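Local coordinates for protein HIAXHD3 (Humicola insolens, PDB 3ZXK) that hydrolyses alpha-L-arabinofuranosyl side chains, probably of arabinoxylan, as a family 43 glycoside hydrolase studied as a scaffold for introducing endo-xylanase activity, at residues 135-147 with 156-168. Residues are numbered along the deposited sequence; the frame is centred on the assembly and turned at random.
With XYP (beta-D-xylopyranose), chain C.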
loop_
_atom_site.group_PDB
_atom_site.type_symbol
_atom_site.label_atom_id
_atom_site.label_comp_id
_atom_site.label_asym_id
_atom_site.label_seq_id
_atom_site.Cartn_x
_atom_site.Cartn_y
_atom_site.Cartn_z
ATOM N N ALA A 135 -5.912 1.348 21.664
ATOM C CA ALA A 135 -6.025 2.672 22.284
ATOM C C ALA A 135 -6.216 3.746 21.244
ATOM O O ALA A 135 -5.999 3.513 20.037
ATOM C CB ALA A 135 -4.805 2.972 23.168
ATOM N N THR A 136 -6.670 4.909 21.712
ATOM C CA THR A 136 -6.711 6.098 20.892
ATOM C C THR A 136 -6.064 7.178 21.773
ATOM O O THR A 136 -6.388 7.302 22.960
ATOM C CB THR A 136 -8.164 6.498 20.491
ATOM O OG1 THR A 136 -8.796 5.422 19.785
ATOM C CG2 THR A 136 -8.175 7.758 19.612
ATOM N N ILE A 137 -5.133 7.928 21.194
ATOM C CA ILE A 137 -4.461 9.035 21.862
ATOM C C ILE A 137 -4.959 10.345 21.222
ATOM O O ILE A 137 -4.977 10.463 19.999
ATOM C CB ILE A 137 -2.925 8.871 21.720
ATOM C CG1 ILE A 137 -2.412 7.732 22.625
ATOM C CG2 ILE A 137 -2.203 10.165 22.056
ATOM C CD1 ILE A 137 -0.997 7.262 22.310
ATOM N N ASP A 138 -5.335 11.332 22.042
ATOM C CA ASP A 138 -5.921 12.595 21.561
ATOM C C ASP A 138 -4.835 13.644 21.269
ATOM O O ASP A 138 -4.899 14.796 21.736
ATOM C CB ASP A 138 -6.916 13.171 22.596
ATOM C CG ASP A 138 -8.237 12.395 22.671
ATOM O OD1 ASP A 138 -8.613 11.711 21.690
ATOM O OD2 ASP A 138 -8.924 12.497 23.728
ATOM N N ASN A 139 -3.804 13.221 20.554
ATOM C CA ASN A 139 -2.821 14.124 19.978
ATOM C C ASN A 139 -2.574 13.550 18.599
ATOM O O ASN A 139 -2.703 12.341 18.416
ATOM C CB ASN A 139 -1.536 14.120 20.802
ATOM C CG ASN A 139 -0.601 15.272 20.446
ATOM O OD1 ASN A 139 -0.932 16.163 19.645
ATOM N ND2 ASN A 139 0.573 15.271 21.057
ATOM N N CYS A 140 -2.288 14.394 17.620
ATOM C CA CYS A 140 -2.012 13.861 16.297
ATOM C C CYS A 140 -0.518 13.693 16.124
ATOM O O CYS A 140 0.228 14.681 16.085
ATOM C CB CYS A 140 -2.580 14.701 15.159
ATOM S SG CYS A 140 -2.129 13.929 13.569
ATOM N N TYR A 141 -0.088 12.438 16.047
ATOM C CA TYR A 141 1.298 12.153 15.780
ATOM C C TYR A 141 1.450 12.030 14.272
ATOM O O TYR A 141 1.621 10.927 13.748
ATOM C CB TYR A 141 1.706 10.868 16.476
ATOM C CG TYR A 141 1.642 10.913 17.991
ATOM C CD1 TYR A 141 1.771 12.127 18.707
ATOM C CD2 TYR A 141 1.502 9.732 18.711
ATOM C CE1 TYR A 141 1.747 12.136 20.096
ATOM C CE2 TYR A 141 1.476 9.743 20.098
ATOM C CZ TYR A 141 1.576 10.941 20.782
ATOM O OH TYR A 141 1.535 10.901 22.154
ATOM N N TYR A 142 1.416 13.172 13.588
ATOM C CA TYR A 142 1.540 13.214 12.122
ATOM C C TYR A 142 2.914 12.661 11.717
ATOM O O TYR A 142 3.934 13.074 12.273
ATOM C CB TYR A 142 1.409 14.651 11.609
ATOM C CG TYR A 142 1.620 14.734 10.113
ATOM C CD1 TYR A 142 0.604 14.406 9.225
ATOM C CD2 TYR A 142 2.859 15.086 9.581
ATOM C CE1 TYR A 142 0.815 14.439 7.843
ATOM C CE2 TYR A 142 3.070 15.144 8.209
ATOM C CZ TYR A 142 2.053 14.807 7.351
ATOM O OH TYR A 142 2.262 14.862 5.994
ATOM N N ASP A 143 2.940 11.709 10.779
ATOM C CA ASP A 143 4.191 11.078 10.361
ATOM C C ASP A 143 4.985 10.513 11.572
ATOM O O ASP A 143 6.137 10.889 11.876
ATOM C CB ASP A 143 5.015 12.054 9.509
ATOM C CG ASP A 143 4.545 12.103 8.054
ATOM O OD1 ASP A 143 3.392 11.749 7.763
ATOM O OD2 ASP A 143 5.352 12.488 7.202
ATOM N N ALA A 144 4.333 9.574 12.240
ATOM C CA ALA A 144 4.814 9.011 13.493
ATOM C C ALA A 144 5.963 8.040 13.230
ATOM O O ALA A 144 5.946 7.298 12.227
ATOM C CB ALA A 144 3.666 8.272 14.180
ATOM N N GLY A 145 6.923 8.045 14.154
ATOM C CA GLY A 145 7.999 7.048 14.197
ATOM C C GLY A 145 8.201 6.539 15.612
ATOM O O GLY A 145 8.750 7.261 16.481
ATOM N N LEU A 146 7.798 5.282 15.830
ATOM C CA LEU A 146 7.910 4.620 17.125
ATOM C C LEU A 146 9.296 4.050 17.377
ATOM O O LEU A 146 9.880 3.434 16.487
ATOM C CB LEU A 146 6.893 3.445 17.183
ATOM C CG LEU A 146 6.907 2.495 18.391
ATOM C CD1 LEU A 146 6.563 3.271 19.647
ATOM C CD2 LEU A 146 5.935 1.334 18.202
ATOM N N LEU A 147 9.782 4.215 18.619
ATOM C CA LEU A 147 10.954 3.538 19.126
ATOM C C LEU A 147 10.582 2.836 20.427
ATOM O O LEU A 147 10.039 3.471 21.304
ATOM C CB LEU A 147 12.098 4.563 19.415
ATOM C CG LEU A 147 13.240 3.997 20.280
ATOM C CD1 LEU A 147 13.949 2.893 19.528
ATOM C CD2 LEU A 147 14.246 5.056 20.688
ATOM N N ILE A 156 7.539 8.231 20.560
ATOM C CA ILE A 156 7.145 8.498 19.175
ATOM C C ILE A 156 7.658 9.879 18.743
ATOM O O ILE A 156 7.339 10.892 19.370
ATOM C CB ILE A 156 5.619 8.393 18.945
ATOM C CG1 ILE A 156 5.150 6.947 19.221
ATOM C CG2 ILE A 156 5.236 8.833 17.527
ATOM C CD1 ILE A 156 3.651 6.734 19.143
ATOM N N ALA A 157 8.482 9.879 17.701
ATOM C CA ALA A 157 8.885 11.088 17.018
ATOM C C ALA A 157 7.814 11.404 15.954
ATOM O O ALA A 157 7.279 10.496 15.294
ATOM C CB ALA A 157 10.279 10.919 16.391
ATOM N N TYR A 158 7.474 12.685 15.796
ATOM C CA TYR A 158 6.430 13.060 14.848
ATOM C C TYR A 158 6.514 14.511 14.494
ATOM O O TYR A 158 7.243 15.258 15.137
ATOM C CB TYR A 158 5.038 12.740 15.428
ATOM C CG TYR A 158 4.679 13.596 16.618
ATOM C CD1 TYR A 158 5.121 13.269 17.899
ATOM C CD2 TYR A 158 3.874 14.732 16.460
ATOM C CE1 TYR A 158 4.785 14.054 18.999
ATOM C CE2 TYR A 158 3.524 15.520 17.549
ATOM C CZ TYR A 158 3.971 15.169 18.826
ATOM O OH TYR A 158 3.636 15.959 19.904
ATOM N N GLY A 159 5.787 14.906 13.454
ATOM C CA GLY A 159 5.611 16.346 13.208
ATOM C C GLY A 159 5.936 16.747 11.793
ATOM O O GLY A 159 6.520 15.986 11.027
ATOM N N ASN A 160 5.527 17.969 11.470
ATOM C CA ASN A 160 5.813 18.651 10.219
ATOM C C ASN A 160 5.336 20.086 10.479
ATOM O O ASN A 160 4.172 20.296 10.842
ATOM C CB ASN A 160 5.068 17.993 9.037
ATOM C CG ASN A 160 5.090 18.847 7.768
ATOM O OD1 ASN A 160 5.153 20.084 7.822
ATOM N ND2 ASN A 160 5.005 18.198 6.617
ATOM N N PRO A 161 6.212 21.082 10.295
ATOM C CA PRO A 161 7.518 21.078 9.666
ATOM C C PRO A 161 8.692 20.831 10.610
ATOM O O PRO A 161 9.852 20.752 10.157
ATOM C CB PRO A 161 7.614 22.505 9.101
ATOM C CG PRO A 161 6.890 23.331 10.108
ATOM C CD PRO A 161 5.726 22.462 10.540
ATOM N N THR A 162 8.393 20.717 11.903
ATOM C CA THR A 162 9.403 20.500 12.942
ATOM C C THR A 162 9.068 19.247 13.699
ATOM O O THR A 162 7.917 18.769 13.673
ATOM C CB THR A 162 9.499 21.690 13.908
ATOM O OG1 THR A 162 8.203 21.955 14.446
ATOM C CG2 THR A 162 9.951 22.920 13.161
ATOM N N ILE A 163 10.085 18.670 14.341
ATOM C CA ILE A 163 9.924 17.353 14.964
ATOM C C ILE A 163 9.756 17.473 16.470
ATOM O O ILE A 163 10.451 18.262 17.099
ATOM C CB ILE A 163 11.092 16.398 14.615
ATOM C CG1 ILE A 163 11.271 16.330 13.086
ATOM C CG2 ILE A 163 10.833 14.989 15.162
ATOM C CD1 ILE A 163 10.046 15.849 12.307
ATOM N N ASN A 164 8.819 16.684 17.008
ATOM C CA ASN A 164 8.584 16.530 18.453
ATOM C C ASN A 164 8.814 15.077 18.871
ATOM O O ASN A 164 8.787 14.176 18.025
ATOM C CB ASN A 164 7.135 16.907 18.758
ATOM C CG ASN A 164 6.730 18.174 18.059
ATOM O OD1 ASN A 164 7.307 19.224 18.313
ATOM N ND2 ASN A 164 5.790 18.063 17.114
ATOM N N VAL A 165 9.039 14.844 20.160
ATOM C CA VAL A 165 9.120 13.482 20.675
ATOM C C VAL A 165 8.199 13.335 21.869
ATOM O O VAL A 165 8.320 14.060 22.869
ATOM C CB VAL A 165 10.570 13.083 21.066
ATOM C CG1 VAL A 165 10.612 11.762 21.863
ATOM C CG2 VAL A 165 11.466 13.026 19.840
ATOM N N ALA A 166 7.288 12.376 21.765
ATOM C CA ALA A 166 6.407 12.000 22.864
ATOM C C ALA A 166 6.927 10.749 23.556
ATOM O O ALA A 166 7.472 9.826 22.909
ATOM C CB ALA A 166 4.999 11.698 22.354
ATOM N N GLN A 167 6.780 10.729 24.875
ATOM C CA GLN A 167 6.993 9.529 25.662
ATOM C C GLN A 167 5.630 8.925 25.974
ATOM O O GLN A 167 4.717 9.650 26.372
ATOM C CB GLN A 167 7.714 9.874 26.959
ATOM C CG GLN A 167 8.035 8.638 27.775
ATOM C CD GLN A 167 8.748 8.932 29.082
ATOM O OE1 GLN A 167 9.530 9.869 29.179
ATOM N NE2 GLN A 167 8.513 8.102 30.078
ATOM N N LEU A 168 5.484 7.622 25.755
ATOM C CA LEU A 168 4.237 6.942 26.089
ATOM C C LEU A 168 4.284 6.245 27.435
ATOM O O LEU A 168 5.350 6.050 28.006
ATOM C CB LEU A 168 3.912 5.916 25.008
ATOM C CG LEU A 168 4.000 6.410 23.570
ATOM C CD1 LEU A 168 3.469 5.297 22.710
ATOM C CD2 LEU A 168 3.180 7.673 23.361
HETATM C C1 XYP C . 1.085 17.655 3.472
HETATM C C2 XYP C . -0.419 17.872 3.624
HETATM C C3 XYP C . -0.708 18.731 4.858
HETATM C C4 XYP C . -0.066 18.089 6.090
HETATM C C5 XYP C . 1.438 17.989 5.859
HETATM O O2 XYP C . -0.954 18.473 2.439
HETATM O O3 XYP C . -2.121 18.849 5.036
HETATM O O4 XYP C . -0.349 18.805 7.301
HETATM O O5 XYP C . 1.654 17.166 4.701
HETATM O O HOH W 1 7.667 13.362 11.251
#
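Y141 lays its CD1 over the centre of one face of the Y158 ring, 3.5 Å above the plane. The two rings are oblique, with planes at 42°. N164 CB covers the opposite face of Y158 near the rim. Y158 reaches this slot because CG sits between its backbone N and carbonyl carbon (chi1 67°). N139 ND2 gives a weak hydrogen bond to Y158 OH (3.3 Å). Q175 OE1 bonds both Y141 OH and N139 ND2. A leucine in place of Y158, lacking ring and hydroxyl, would probably leave a gap beside Y141 and set the N139 amide freer to turn. I156 meets Y141 at about a right angle, its CD1 3.7 Å from Y141 CD2. Strands 145-148 and 154-158 form an antiparallel hairpin within one four-stranded sheet, a blade of the five-bladed beta-propeller of family 43. G145 and A157 form a hydrogen-bonded pair in it, with G145 N 2.7 Å from A157 O. Beyond it, G159 N bonds Y142 O at 2.9 Å. Water 1 donates to both D143 O and G159 O. At the glycan pocket Y142 and N160 run side by side, with the Y142 ring and the N160 amide turned 70° apart and N160 CB 3.6 Å from Y142 CE2. Both bond E192, and Y142 OH lies 2.7 Å from O5 of the xylose.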